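Local coordinates for Sqt1 (Chaetomium thermophilum, PDB 4ZOY), which probably captures a nascent client ribosomal protein during translation, as a dedicated WD40-repeat chaperone in ribosome biogenesis, at residues A9-H14 / Y48-S53; D16-I21 / A476-F481; A262-G267 / K274-P279; L204-S209 / F253-S258. All coordinates share one frame; numbering follows the deposited sequence.

The chain folds into a ring of eight four-stranded antiparallel blades, a beta-propeller, and the four contacts sample two regions of it on opposite sides of its centre. Contacts 1 and 2, with centres 9 Å apart, lie where the ring closes: strand 9-11 is the outermost strand of the blade built otherwise from the C-terminal strands, and Phe11 N lies 2.8 Å from Val478 O, a probable hydrogen bond. Contacts 3 and 4 have centres 8 Å apart; contact 3 lies within one blade, and contact 4 packs the first strand of that blade on the blade before it. Ala265 N reaches Ala256 O at 2.8 Å between them. About 13 Å separates the nearest atoms of contacts 2 and 4.

Contact 1 of 4, residues A9-H14 / Y48-S53; sequences AYFDGH and YVLDIS
Tyr48 meets two aromatic side chains of the 9-14 segment, one over a face of its ring and one at an edge. Phe11 directs its CE2-CZ edge at the face in a T-shaped stack, the planes turned 73° against each other and Phe11 CE2 3.4 Å from Tyr48 CD2. The tyrosine in turn presents its own edge to the face of His14, nearly perpendicular, with Tyr48 CD2 3.6 Å from His14 NE2 and offset toward the imidazole rim. His14 NE2 hydrogen-bonds Thr33 OG1, which helps fix the imidazole. At the far end of the ring, Tyr48 OH donates to a water 2.6 Å away, and the same water donates to Gly13 O at 2.8 Å. An alanine in place of the tyrosine is likely to open a gap beside the edge of Phe11 and the face of His14, and to leave the water without its phenolic donor. Two residues on, Leu50 sets its CD2 methyl over the centre of the Phe11 ring, a CH-pi contact of 3.9 Å from Leu50 CD2 to the ring centroid. Gly13 N covers the opposite face. Phe11 comes to lie between them because its CG stands anti to the backbone N (chi1 172°), carrying the ring across toward strand 48-51. The pairing thus joins the N-terminal strand of the closing blade to its neighbour blade through edge-to-face rings and the leucine methyls. No direct hydrogen bond crosses this chiefly apolar, aromatic contact, and a water bridges Gly13 O and Tyr48 OH at its edge.

Contact 2 of 4, residues D16-I21 / A476-F481; sequences DSVFAI and AVVLVF
Ala476 and Asp16 make the close part of this contact, their CA atoms 4.5 Å apart. The alanine methyl presses on the backbone carbonyl, Ala476 CB lying 3.4 Å from Asp16 O, while Ala476 CA offers its hydrogen to the same oxygen in a CA-H...O contact. Beside it Val18 lays CG2 against the peptide, 3.8 Å from Ala476 C. Its other methyl, CG1, meets Val478 more loosely, with Val18 CG1 4.2 Å from Val478 CG2 and the two side chains set roughly perpendicular. The outer side is slacker still: the CB atoms of Asp16 and Val477 both point away from the opposing segment, and the Asp16 carboxylate takes a weak bond from Ser17 N. Ser17 OG is held by Asp474 OD1, and Val18 hydrogen-bonds the backbone of Gly473, both just ahead of the 476-481 segment. The first strand of one blade thereby rests on the two middle strands of the closing blade, 468-473 and 478-482. Because no conventional hydrogen bond joins the two segments themselves, their own cohesion probably rests mainly on methyl packing and the CA-H...O contact, with the stronger polar ties made by Gly473 and Asp474.

Contact 3 of 4, residues A262-G267 / K274-P279; sequences AVVAVG and KIVGLP
Val264 and Val276 form the middle of an antiparallel hairpin, strands 263-268 and 273-277, which are the second and third strands of one four-stranded blade. The strand axes run at 156° and approach to 4.6 Å. Val264 and Val276 are a hydrogen-bonded pair, with Val264 N 2.8 Å from Val276 O and the return bond equally short; Val266 and Lys274 repeat the pattern, while Val263-Gly277 and Ala265-Ile275 are the non-hydrogen-bonded pairs. A fifth bond continues past the strand end: Leu278 N reaches Ala262 O at 2.9 Å, from 42° above the carbonyl plane. Side chains line both faces. On one, Val264 and Val276 lie side by side, and Leu278 CD2 adds to them at 3.8 Å from Val264 CG1, a group that packs on strands 214-218 and 235-239 of the preceding blade. The other leucine methyl, CD1, rests against the Val263-Val264 peptide. Replacing Leu278 by a glycine would probably leave a gap beside Val264 CG1 and uncover part of that peptide. Val266 CG2 meets Lys274 CB at 3.7 Å, after which the lysine bends at chi2 (-75°) and leads NZ off to Arg245 O and Ser323 OG. On the other face Ile275 spans two neighbours: its CD1 lies 3.6 Å from Ala265 CB, and its CG2 touches Val263 CB. Such a regular hairpin, largely apolar on both faces and stacked between other blades, is the core of a WD40 beta-propeller blade.

Contact 4 of 4, residues L204-S209 / F253-S258; sequences LLATVS and FSVAVS
Ala206 and Val208 pack on Val255 although their two strands, antiparallel at 164°, share no hydrogen bond: the axes come no nearer than 6.8 Å. These strands belong to different sheets, adjacent blades of the WD40 beta-propeller, and meet face to face, strand 204-209 being second in its blade and strand 252-257 first in the next. Within the contact, valines and an alanine do the work. Ala206 CB touches Val255 CG2 at 4.0 Å and, more distantly, Val257 CG2 at 4.3 Å. Val208 and Val255 lie alongside each other, pointing in opposite senses, with Val208 CG1 4.0 Å from Val255 CB. Val264 and Val266 of the neighbouring strand 263-268 also touch these side chains, as does Ala195 on the other blade, so several apolar side chains of both blades meet here. The polar residues turn the other way: Thr207 OG1 bonds His189, in the loop before strand 193-198, and Tyr217 of strand 214-218, and Ser254 OG bonds Ile331 O at the start of the following blade. With chi1 at 63°, Val255 CG1 sits between the backbone N and the carbonyl carbon, 3.8 Å from Ala206 O. Val208 CG2, in the corresponding position on its own residue, lies 3.9 Å from Ser254 O.

Contact 1 of 4, residues A9-H14 / Y48-S53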
# COMPACT_ATOMS: atom_id res chain seq x y z
N ALA A 9 20.05 -10.58 -4.46
CA ALA A 9 19.47 -11.84 -4.00
C ALA A 9 18.12 -12.01 -4.65
O ALA A 9 17.53 -11.06 -5.18
CB ALA A 9 19.34 -11.89 -2.48
N TYR A 10 17.62 -13.24 -4.62
CA TYR A 10 16.33 -13.52 -5.21
C TYR A 10 15.67 -14.69 -4.51
O TYR A 10 16.31 -15.45 -3.79
CB TYR A 10 16.47 -13.83 -6.71
CG TYR A 10 17.13 -15.16 -7.00
CD1 TYR A 10 18.50 -15.31 -6.91
CD2 TYR A 10 16.37 -16.26 -7.39
CE1 TYR A 10 19.11 -16.53 -7.18
CE2 TYR A 10 16.97 -17.47 -7.67
CZ TYR A 10 18.34 -17.60 -7.56
OH TYR A 10 18.93 -18.82 -7.83
N PHE A 11 14.37 -14.80 -4.72
CA PHE A 11 13.63 -15.97 -4.26
C PHE A 11 12.67 -16.37 -5.36
O PHE A 11 11.83 -15.57 -5.78
CB PHE A 11 12.89 -15.68 -2.96
CG PHE A 11 11.96 -16.77 -2.55
CD1 PHE A 11 12.45 -18.03 -2.21
CD2 PHE A 11 10.59 -16.56 -2.50
CE1 PHE A 11 11.58 -19.04 -1.83
CE2 PHE A 11 9.72 -17.57 -2.12
CZ PHE A 11 10.22 -18.81 -1.78
N ASP A 12 12.79 -17.61 -5.84
CA ASP A 12 11.98 -18.05 -6.96
C ASP A 12 10.98 -19.15 -6.59
O ASP A 12 10.43 -19.80 -7.47
CB ASP A 12 12.88 -18.52 -8.10
CG ASP A 12 13.63 -19.79 -7.75
OD1 ASP A 12 14.15 -19.88 -6.62
OD2 ASP A 12 13.68 -20.71 -8.60
N GLY A 13 10.72 -19.32 -5.29
CA GLY A 13 9.83 -20.37 -4.82
C GLY A 13 8.37 -20.30 -5.26
O GLY A 13 7.72 -21.32 -5.45
N HIS A 14 7.84 -19.09 -5.41
CA HIS A 14 6.46 -18.96 -5.88
C HIS A 14 6.32 -19.55 -7.28
O HIS A 14 7.18 -19.37 -8.12
CB HIS A 14 6.02 -17.49 -5.90
CG HIS A 14 5.92 -16.87 -4.54
ND1 HIS A 14 4.78 -16.95 -3.77
CD2 HIS A 14 6.81 -16.14 -3.82
CE1 HIS A 14 4.97 -16.30 -2.63
NE2 HIS A 14 6.19 -15.80 -2.64
N TYR A 48 5.33 -17.08 1.71
CA TYR A 48 6.60 -17.41 2.34
C TYR A 48 7.05 -16.28 3.24
O TYR A 48 6.71 -15.12 3.01
CB TYR A 48 7.67 -17.68 1.28
CG TYR A 48 7.43 -18.92 0.45
CD1 TYR A 48 7.81 -20.17 0.93
CD2 TYR A 48 6.85 -18.83 -0.80
CE1 TYR A 48 7.60 -21.31 0.17
CE2 TYR A 48 6.63 -19.97 -1.58
CZ TYR A 48 7.01 -21.20 -1.08
OH TYR A 48 6.81 -22.34 -1.83
N VAL A 49 7.82 -16.62 4.27
CA VAL A 49 8.53 -15.60 5.02
C VAL A 49 10.01 -15.76 4.73
O VAL A 49 10.55 -16.87 4.77
CB VAL A 49 8.28 -15.68 6.53
CG1 VAL A 49 9.02 -14.55 7.24
CG2 VAL A 49 6.78 -15.61 6.81
N LEU A 50 10.67 -14.64 4.43
CA LEU A 50 12.08 -14.64 4.07
C LEU A 50 12.88 -13.84 5.07
O LEU A 50 12.35 -12.93 5.71
CB LEU A 50 12.27 -14.05 2.68
CG LEU A 50 11.40 -14.61 1.56
CD1 LEU A 50 11.52 -13.78 0.31
CD2 LEU A 50 11.77 -16.05 1.27
N ASP A 51 14.16 -14.19 5.21
CA ASP A 51 15.12 -13.42 5.98
C ASP A 51 16.17 -12.87 5.01
O ASP A 51 17.07 -13.60 4.58
CB ASP A 51 15.77 -14.28 7.06
CG ASP A 51 16.64 -13.47 8.01
OD1 ASP A 51 17.04 -12.34 7.65
OD2 ASP A 51 16.94 -13.97 9.11
N ILE A 52 16.05 -11.59 4.70
CA ILE A 52 16.83 -10.95 3.64
C ILE A 52 18.27 -10.64 4.12
O ILE A 52 19.16 -10.32 3.33
CB ILE A 52 16.07 -9.67 3.13
CG1 ILE A 52 15.14 -10.04 1.97
CG2 ILE A 52 16.99 -8.56 2.67
CD1 ILE A 52 14.09 -11.04 2.29
N SER A 53 18.52 -10.78 5.42
CA SER A 53 19.86 -10.53 5.94
C SER A 53 20.87 -11.54 5.38
O SER A 53 22.08 -11.32 5.44
CB SER A 53 19.86 -10.58 7.47
OG SER A 53 19.67 -11.90 7.94
O HOH W 1 5.54 -22.49 -4.14

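Contact 2 of 4, residues D16-I21 / A476-F481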
# COMPACT_ATOMS: atom_id res chain seq x y z
N ASP A 16 3.77 -18.89 -9.36
CA ASP A 16 3.19 -17.91 -10.27
C ASP A 16 3.17 -16.55 -9.57
O ASP A 16 3.88 -16.36 -8.58
CB ASP A 16 1.79 -18.34 -10.71
CG ASP A 16 1.45 -17.87 -12.12
OD1 ASP A 16 2.09 -16.93 -12.65
OD2 ASP A 16 0.53 -18.45 -12.73
N SER A 17 2.38 -15.63 -10.11
CA SER A 17 2.34 -14.23 -9.68
C SER A 17 2.47 -14.02 -8.19
O SER A 17 1.74 -14.62 -7.40
CB SER A 17 1.02 -13.59 -10.13
OG SER A 17 0.79 -13.78 -11.51
N VAL A 18 3.40 -13.15 -7.81
CA VAL A 18 3.57 -12.77 -6.42
C VAL A 18 2.88 -11.41 -6.24
O VAL A 18 3.40 -10.38 -6.67
CB VAL A 18 5.05 -12.69 -6.00
CG1 VAL A 18 5.16 -12.78 -4.49
CG2 VAL A 18 5.86 -13.85 -6.63
N PHE A 19 1.69 -11.44 -5.63
CA PHE A 19 0.81 -10.27 -5.57
C PHE A 19 1.06 -9.37 -4.38
O PHE A 19 0.74 -8.18 -4.43
CB PHE A 19 -0.66 -10.69 -5.51
CG PHE A 19 -1.17 -11.32 -6.78
CD1 PHE A 19 -1.15 -10.63 -7.97
CD2 PHE A 19 -1.72 -12.59 -6.76
CE1 PHE A 19 -1.65 -11.20 -9.14
CE2 PHE A 19 -2.22 -13.17 -7.91
CZ PHE A 19 -2.18 -12.47 -9.10
N ALA A 20 1.60 -9.93 -3.30
CA ALA A 20 1.62 -9.24 -2.02
C ALA A 20 2.94 -9.35 -1.31
O ALA A 20 3.66 -10.36 -1.44
CB ALA A 20 0.50 -9.77 -1.13
N ILE A 21 3.27 -8.32 -0.53
CA ILE A 21 4.48 -8.33 0.27
C ILE A 21 4.28 -7.49 1.52
O ILE A 21 3.61 -6.45 1.48
CB ILE A 21 5.69 -7.83 -0.56
CG1 ILE A 21 6.98 -7.83 0.27
CG2 ILE A 21 5.42 -6.45 -1.18
CD1 ILE A 21 8.26 -7.67 -0.58
N ALA A 476 6.67 -14.23 -11.09
CA ALA A 476 6.79 -15.25 -10.04
C ALA A 476 8.13 -15.21 -9.32
O ALA A 476 8.55 -16.21 -8.72
CB ALA A 476 6.54 -16.67 -10.60
N VAL A 477 8.79 -14.05 -9.36
CA VAL A 477 10.08 -13.90 -8.71
C VAL A 477 10.02 -12.76 -7.70
O VAL A 477 9.25 -11.81 -7.86
CB VAL A 477 11.21 -13.64 -9.72
CG1 VAL A 477 12.58 -13.88 -9.09
CG2 VAL A 477 11.04 -14.53 -10.95
N VAL A 478 10.82 -12.91 -6.65
CA VAL A 478 11.06 -11.92 -5.60
C VAL A 478 12.52 -11.51 -5.70
O VAL A 478 13.40 -12.37 -5.69
CB VAL A 478 10.77 -12.50 -4.22
CG1 VAL A 478 11.12 -11.51 -3.11
CG2 VAL A 478 9.30 -12.96 -4.11
N LEU A 479 12.79 -10.20 -5.83
CA LEU A 479 14.17 -9.72 -5.96
C LEU A 479 14.55 -8.80 -4.81
O LEU A 479 13.69 -8.17 -4.19
CB LEU A 479 14.38 -8.99 -7.29
CG LEU A 479 14.20 -9.82 -8.57
CD1 LEU A 479 14.49 -9.00 -9.80
CD2 LEU A 479 15.11 -11.06 -8.50
N VAL A 480 15.85 -8.74 -4.52
CA VAL A 480 16.38 -7.83 -3.51
C VAL A 480 17.35 -6.88 -4.17
O VAL A 480 18.26 -7.32 -4.89
CB VAL A 480 17.10 -8.59 -2.38
CG1 VAL A 480 17.61 -7.59 -1.34
CG2 VAL A 480 16.17 -9.60 -1.73
N PHE A 481 17.17 -5.58 -3.94
CA PHE A 481 18.02 -4.55 -4.50
C PHE A 481 18.62 -3.70 -3.38
O PHE A 481 18.03 -3.61 -2.30
CB PHE A 481 17.23 -3.63 -5.44
CG PHE A 481 16.65 -4.32 -6.65
CD1 PHE A 481 17.47 -4.77 -7.67
CD2 PHE A 481 15.28 -4.47 -6.79
CE1 PHE A 481 16.94 -5.38 -8.79
CE2 PHE A 481 14.74 -5.07 -7.92
CZ PHE A 481 15.57 -5.53 -8.92

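Contact 3 of 4, residues A262-G267 / K274-P279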
# COMPACT_ATOMS: atom_id res chain seq x y z
N ALA A 262 -5.36 16.26 7.63
CA ALA A 262 -6.29 17.31 7.24
C ALA A 262 -7.05 17.02 5.95
O ALA A 262 -8.16 17.52 5.76
CB ALA A 262 -5.55 18.65 7.10
N VAL A 263 -6.46 16.24 5.05
CA VAL A 263 -7.15 15.91 3.81
C VAL A 263 -6.93 14.46 3.41
O VAL A 263 -5.96 13.82 3.83
CB VAL A 263 -6.71 16.80 2.61
CG1 VAL A 263 -6.90 18.29 2.94
CG2 VAL A 263 -5.28 16.54 2.22
N VAL A 264 -7.85 13.99 2.59
CA VAL A 264 -7.70 12.71 1.92
C VAL A 264 -7.68 12.95 0.41
O VAL A 264 -8.43 13.79 -0.10
CB VAL A 264 -8.83 11.72 2.33
CG1 VAL A 264 -10.21 12.30 2.03
CG2 VAL A 264 -8.64 10.36 1.67
N ALA A 265 -6.78 12.24 -0.28
CA ALA A 265 -6.74 12.23 -1.74
C ALA A 265 -7.27 10.91 -2.24
O ALA A 265 -6.91 9.86 -1.72
CB ALA A 265 -5.32 12.45 -2.25
N VAL A 266 -8.14 10.96 -3.25
CA VAL A 266 -8.60 9.75 -3.92
C VAL A 266 -8.22 9.84 -5.39
O VAL A 266 -8.20 10.92 -5.97
CB VAL A 266 -10.13 9.51 -3.78
CG1 VAL A 266 -10.51 9.41 -2.31
CG2 VAL A 266 -10.94 10.62 -4.46
N GLY A 267 -7.88 8.70 -5.96
CA GLY A 267 -7.44 8.65 -7.35
C GLY A 267 -8.25 7.63 -8.09
O GLY A 267 -8.61 6.58 -7.55
N LYS A 274 -9.19 13.63 -6.55
CA LYS A 274 -9.98 14.57 -5.76
C LYS A 274 -9.36 14.72 -4.38
O LYS A 274 -8.96 13.73 -3.77
CB LYS A 274 -11.43 14.11 -5.62
CG LYS A 274 -12.17 13.88 -6.92
CD LYS A 274 -12.56 15.21 -7.54
CE LYS A 274 -13.24 15.02 -8.89
NZ LYS A 274 -13.73 16.34 -9.43
N ILE A 275 -9.28 15.96 -3.90
CA ILE A 275 -8.78 16.27 -2.55
C ILE A 275 -9.97 16.67 -1.69
O ILE A 275 -10.69 17.61 -2.03
CB ILE A 275 -7.74 17.41 -2.56
CG1 ILE A 275 -6.65 17.14 -3.60
CG2 ILE A 275 -7.14 17.59 -1.16
CD1 ILE A 275 -5.89 15.82 -3.40
N VAL A 276 -10.17 15.97 -0.57
CA VAL A 276 -11.34 16.17 0.29
C VAL A 276 -10.89 16.46 1.71
O VAL A 276 -9.97 15.83 2.23
CB VAL A 276 -12.27 14.94 0.28
CG1 VAL A 276 -13.46 15.15 1.21
CG2 VAL A 276 -12.76 14.65 -1.13
N GLY A 277 -11.53 17.44 2.35
CA GLY A 277 -11.18 17.77 3.72
C GLY A 277 -11.67 16.76 4.75
O GLY A 277 -12.74 16.16 4.59
N LEU A 278 -10.88 16.58 5.80
CA LEU A 278 -11.23 15.72 6.92
C LEU A 278 -11.31 16.54 8.20
O LEU A 278 -10.63 17.55 8.32
CB LEU A 278 -10.18 14.62 7.11
CG LEU A 278 -9.98 13.65 5.96
CD1 LEU A 278 -8.83 12.71 6.36
CD2 LEU A 278 -11.26 12.88 5.65
N PRO A 279 -12.12 16.09 9.16
CA PRO A 279 -12.07 16.74 10.47
C PRO A 279 -10.81 16.34 11.23
O PRO A 279 -10.34 15.22 11.08
CB PRO A 279 -13.33 16.21 11.17
CG PRO A 279 -13.45 14.81 10.63
CD PRO A 279 -13.04 14.94 9.16

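Contact 4 of 4, residues L204-S209 / F253-S258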
# COMPACT_ATOMS: atom_id res chain seq x y z
N LEU A 204 -9.29 7.49 11.83
CA LEU A 204 -10.14 7.50 10.65
C LEU A 204 -9.61 6.50 9.63
O LEU A 204 -8.39 6.33 9.49
CB LEU A 204 -10.19 8.90 10.02
CG LEU A 204 -10.80 9.97 10.93
CD1 LEU A 204 -10.72 11.33 10.23
CD2 LEU A 204 -12.23 9.59 11.26
N LEU A 205 -10.52 5.88 8.90
CA LEU A 205 -10.17 4.94 7.85
C LEU A 205 -10.89 5.35 6.58
O LEU A 205 -12.12 5.32 6.52
CB LEU A 205 -10.54 3.50 8.25
CG LEU A 205 -10.36 2.42 7.19
CD1 LEU A 205 -8.89 2.26 6.80
CD2 LEU A 205 -10.93 1.12 7.71
N ALA A 206 -10.12 5.75 5.56
CA ALA A 206 -10.69 6.18 4.29
C ALA A 206 -10.62 5.06 3.27
O ALA A 206 -9.55 4.52 3.03
CB ALA A 206 -9.96 7.40 3.77
N THR A 207 -11.76 4.71 2.69
CA THR A 207 -11.79 3.67 1.67
C THR A 207 -12.55 4.12 0.44
O THR A 207 -13.44 4.99 0.50
CB THR A 207 -12.40 2.35 2.20
OG1 THR A 207 -13.80 2.53 2.48
CG2 THR A 207 -11.68 1.91 3.47
N VAL A 208 -12.17 3.55 -0.69
CA VAL A 208 -12.76 3.92 -1.98
C VAL A 208 -13.19 2.69 -2.74
O VAL A 208 -12.79 1.58 -2.42
CB VAL A 208 -11.77 4.73 -2.84
CG1 VAL A 208 -11.49 6.07 -2.19
CG2 VAL A 208 -10.47 3.95 -3.06
N SER A 209 -14.02 2.91 -3.77
CA SER A 209 -14.68 1.82 -4.48
C SER A 209 -14.77 2.07 -5.97
O SER A 209 -14.79 3.23 -6.42
CB SER A 209 -16.08 1.60 -3.90
OG SER A 209 -16.85 0.67 -4.65
N PHE A 253 -9.66 4.01 -7.35
CA PHE A 253 -8.71 2.90 -7.27
C PHE A 253 -7.59 3.11 -6.26
O PHE A 253 -6.85 2.17 -5.95
CB PHE A 253 -8.10 2.65 -8.65
CG PHE A 253 -9.13 2.33 -9.70
CD1 PHE A 253 -9.83 1.13 -9.65
CD2 PHE A 253 -9.43 3.24 -10.70
CE1 PHE A 253 -10.80 0.84 -10.60
CE2 PHE A 253 -10.39 2.94 -11.66
CZ PHE A 253 -11.08 1.74 -11.60
N SER A 254 -7.46 4.33 -5.75
CA SER A 254 -6.38 4.63 -4.81
C SER A 254 -6.81 5.71 -3.82
O SER A 254 -7.72 6.50 -4.09
CB SER A 254 -5.11 5.05 -5.56
OG SER A 254 -5.37 6.17 -6.40
N VAL A 255 -6.14 5.74 -2.67
CA VAL A 255 -6.49 6.66 -1.60
C VAL A 255 -5.27 6.86 -0.70
O VAL A 255 -4.48 5.94 -0.50
CB VAL A 255 -7.72 6.15 -0.79
CG1 VAL A 255 -7.42 4.82 -0.10
CG2 VAL A 255 -8.19 7.18 0.23
N ALA A 256 -5.12 8.08 -0.20
CA ALA A 256 -4.03 8.43 0.69
C ALA A 256 -4.49 9.58 1.59
O ALA A 256 -5.29 10.43 1.19
CB ALA A 256 -2.77 8.82 -0.09
N VAL A 257 -3.99 9.58 2.83
CA VAL A 257 -4.31 10.64 3.78
C VAL A 257 -3.04 11.45 4.08
O VAL A 257 -1.96 10.89 4.18
CB VAL A 257 -4.92 10.06 5.07
CG1 VAL A 257 -5.22 11.18 6.07
CG2 VAL A 257 -6.20 9.29 4.76
N SER A 258 -3.18 12.77 4.19
CA SER A 258 -2.02 13.65 4.39
C SER A 258 -1.42 13.49 5.79
O SER A 258 -2.09 13.00 6.69
CB SER A 258 -2.41 15.11 4.15
OG SER A 258 -3.28 15.57 5.18